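Putative hydrolase (Agrobacterium vitis, PDB 3LLC) is a putative alpha/beta hydrolase that probably acts as an esterase or acyl-protein thioesterase, cleaving fatty acyl groups from proteins. Local coordinates at residues Asp21-Ala26 against Leu93-Ala98. Residues are numbered along the deposited sequence; the frame is centred on the assembly and turned at random.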
ATOM      1  N   ASP A  21     -15.255  10.998  13.375  1.00 27.03           N
ATOM      2  CA  ASP A  21     -14.359  10.274  12.479  1.00 28.73           C
ATOM      3  C   ASP A  21     -12.943  10.856  12.373  1.00 24.66           C
ATOM      4  O   ASP A  21     -12.109  10.262  11.692  1.00 29.20           O
ATOM      5  CB  ASP A  21     -14.975  10.174  11.066  1.00 29.76           C
ATOM      6  CG  ASP A  21     -16.249   9.323  11.037  1.00 38.39           C
ATOM      7  OD1 ASP A  21     -16.303   8.276  11.712  1.00 44.35           O
ATOM      8  OD2 ASP A  21     -17.197   9.701  10.326  1.00 46.51           O
ATOM      9  N   ALA A  22     -12.673  11.995  12.996  1.00 24.33           N
ATOM     10  CA  ALA A  22     -11.342  12.621  12.899  1.00 24.35           C
ATOM     11  C   ALA A  22     -10.291  11.712  13.543  1.00 25.95           C
ATOM     12  O   ALA A  22     -10.552  11.067  14.556  1.00 29.52           O
ATOM     13  CB  ALA A  22     -11.318  13.985  13.516  1.00 21.22           C
ATOM     14  N   ARG A  23      -9.125  11.620  12.924  1.00 22.45           N
ATOM     15  CA  ARG A  23      -7.995  10.921  13.521  1.00 21.56           C
ATOM     16  C   ARG A  23      -6.685  11.590  13.113  1.00 21.52           C
ATOM     17  O   ARG A  23      -6.568  12.139  12.011  1.00 21.52           O
ATOM     18  CB  ARG A  23      -7.998   9.428  13.128  1.00 20.52           C
ATOM     19  CG  ARG A  23      -7.857   9.104  11.639  1.00 23.62           C
ATOM     20  CD  ARG A  23      -9.167   8.810  11.028  1.00 24.97           C
ATOM     21  NE  ARG A  23      -9.129   8.341   9.643  1.00 24.24           N
ATOM     22  CZ  ARG A  23     -10.032   8.685   8.731  1.00 22.29           C
ATOM     23  NH1 ARG A  23     -11.015   9.539   9.048  1.00 23.82           N
ATOM     24  NH2 ARG A  23      -9.964   8.192   7.504  1.00 20.90           N
ATOM     25  N   SER A  24      -5.700  11.523  14.001  1.00 17.43           N
ATOM     26  CA  SER A  24      -4.372  12.085  13.730  0.70 18.05           C
ATOM     27  C   SER A  24      -3.426  11.003  13.181  1.00 20.19           C
ATOM     28  O   SER A  24      -3.250   9.934  13.796  1.00 18.15           O
ATOM     29  CB  SER A  24      -3.756  12.719  14.989  0.70 14.43           C
ATOM     30  OG  SER A  24      -4.460  13.851  15.483  0.70 12.34           O
ATOM     31  N   ILE A  25      -2.813  11.287  12.027  1.00 16.70           N
ATOM     32  CA  ILE A  25      -1.899  10.385  11.339  1.00 16.64           C
ATOM     33  C   ILE A  25      -0.442  10.847  11.537  1.00 18.46           C
ATOM     34  O   ILE A  25      -0.081  12.021  11.281  1.00 17.95           O
ATOM     35  CB  ILE A  25      -2.274  10.308   9.803  1.00 15.98           C
ATOM     36  CG1 ILE A  25      -3.694   9.777   9.644  1.00 20.27           C
ATOM     37  CG2 ILE A  25      -1.218   9.511   8.996  1.00 16.24           C
ATOM     38  CD1 ILE A  25      -3.959   8.348  10.282  1.00 15.79           C
ATOM     39  N   ALA A  26       0.396   9.933  12.042  1.00 19.06           N
ATOM     40  CA  ALA A  26       1.810  10.200  12.266  1.00 17.16           C
ATOM     41  C   ALA A  26       2.588   9.936  10.949  1.00 17.44           C
ATOM     42  O   ALA A  26       2.363   8.925  10.253  1.00 18.65           O
ATOM     43  CB  ALA A  26       2.363   9.308  13.417  1.00 18.46           C
ATOM     44  N   LEU A  93      -7.245   4.687   2.538  1.00 21.42           N
ATOM     45  CA  LEU A  93      -7.030   5.452   1.316  1.00 19.49           C
ATOM     46  C   LEU A  93      -7.180   6.953   1.579  1.00 19.81           C
ATOM     47  O   LEU A  93      -6.363   7.750   1.090  1.00 21.23           O
ATOM     48  CB  LEU A  93      -8.024   5.009   0.228  1.00 19.73           C
ATOM     49  CG  LEU A  93      -8.098   5.883  -1.043  1.00 20.81           C
ATOM     50  CD1 LEU A  93      -6.731   5.862  -1.820  1.00 20.89           C
ATOM     51  CD2 LEU A  93      -9.261   5.356  -1.974  1.00 21.11           C
ATOM     52  N   GLU A  94      -8.223   7.344   2.309  1.00 19.14           N
ATOM     53  CA  GLU A  94      -8.451   8.732   2.648  1.00 20.21           C
ATOM     54  C   GLU A  94      -7.227   9.334   3.359  1.00 21.02           C
ATOM     55  O   GLU A  94      -6.842  10.495   3.131  1.00 18.60           O
ATOM     56  CB  GLU A  94      -9.687   8.861   3.542  1.00 21.00           C
ATOM     57  CG  GLU A  94     -10.056  10.293   3.884  1.00 21.96           C
ATOM     58  CD  GLU A  94     -11.260  10.429   4.828  1.00 27.17           C
ATOM     59  OE1 GLU A  94     -11.669   9.438   5.496  1.00 26.42           O
ATOM     60  OE2 GLU A  94     -11.786  11.560   4.919  1.00 31.54           O
ATOM     61  N   GLU A  95      -6.616   8.535   4.223  1.00 19.69           N
ATOM     62  CA  GLU A  95      -5.411   8.968   4.949  1.00 18.21           C
ATOM     63  C   GLU A  95      -4.191   9.148   3.994  1.00 19.61           C
ATOM     64  O   GLU A  95      -3.467  10.149   4.072  1.00 19.57           O
ATOM     65  CB  GLU A  95      -5.111   7.950   6.070  1.00 19.50           C
ATOM     66  CG  GLU A  95      -6.168   7.969   7.190  1.00 20.77           C
ATOM     67  CD  GLU A  95      -6.256   6.657   8.011  1.00 21.23           C
ATOM     68  OE1 GLU A  95      -5.271   5.890   7.956  1.00 22.53           O
ATOM     69  OE2 GLU A  95      -7.290   6.460   8.712  1.00 20.05           O
ATOM     70  N   ALA A  96      -3.971   8.185   3.111  1.00 21.10           N
ATOM     71  CA  ALA A  96      -2.905   8.260   2.137  1.00 20.97           C
ATOM     72  C   ALA A  96      -3.047   9.536   1.295  1.00 23.47           C
ATOM     73  O   ALA A  96      -2.069  10.273   1.123  1.00 23.54           O
ATOM     74  CB  ALA A  96      -2.843   6.975   1.237  1.00 21.24           C
ATOM     75  N   LEU A  97      -4.256   9.813   0.809  1.00 21.49           N
ATOM     76  CA  LEU A  97      -4.487  11.008  -0.004  0.50 21.51           C
ATOM     77  C   LEU A  97      -4.267  12.293   0.822  1.00 23.01           C
ATOM     78  O   LEU A  97      -3.703  13.285   0.318  1.00 23.34           O
ATOM     79  CB  LEU A  97      -5.891  10.950  -0.628  0.50 22.81           C
ATOM     80  CG  LEU A  97      -6.335  12.055  -1.589  0.50 21.06           C
ATOM     81  CD1 LEU A  97      -5.296  12.241  -2.691  0.50 16.81           C
ATOM     82  CD2 LEU A  97      -7.723  11.748  -2.190  0.50 14.27           C
ATOM     83  N   ALA A  98      -4.723  12.307   2.085  1.00 19.69           N
ATOM     84  CA  ALA A  98      -4.519  13.462   2.953  1.00 19.69           C
ATOM     85  C   ALA A  98      -3.027  13.751   3.218  1.00 17.46           C
ATOM     86  O   ALA A  98      -2.604  14.907   3.317  1.00 17.87           O
ATOM     87  CB  ALA A  98      -5.289  13.311   4.293  1.00 18.87           C
TER
HETATM   88  O   HOH W   1     -13.500  10.024   7.422  1.00 28.76           O
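R23 and E95 form a buried salt bridge in which R23 NE gives a nearly straight hydrogen bond to E95 OE2 (2.8 Å, 169°). The acceptor lies almost in the guanidinium plane and is met on its anti side; S75 OG also bonds to it, and R23 NH2 adds a weak, bent bond. E94, its long chain extended from the exposed helix face, supplies a second carboxylate: R23 NH2 reaches E94 OE1 at 2.9 Å, approaching from above the carboxylate plane. A water accepts from R23 NH1 and donates to E94 OE1, on the side where E94 is exposed to solvent. Arginine suits this place because its flat group serves several acceptors at once: R23 NH1 also holds D21 O (3.0 Å), and R23 NH2 holds R91 O. Bending at chi2 (-99°) brings the guanidinium back beside the turn at D21. These bonds should fix its rotation and help pay for burying its charge. E95 serves apolar neighbours too: aliphatic I25 lies across it, I25 CD1 packing against E95 CD at 3.6 Å, while F72 and V16 flank I25. Segment 93-98 of helix 89-103 thus lies over strand residues 23-26, the two short axes 60° apart, in the helix-on-sheet packing of the alpha/beta hydrolase fold.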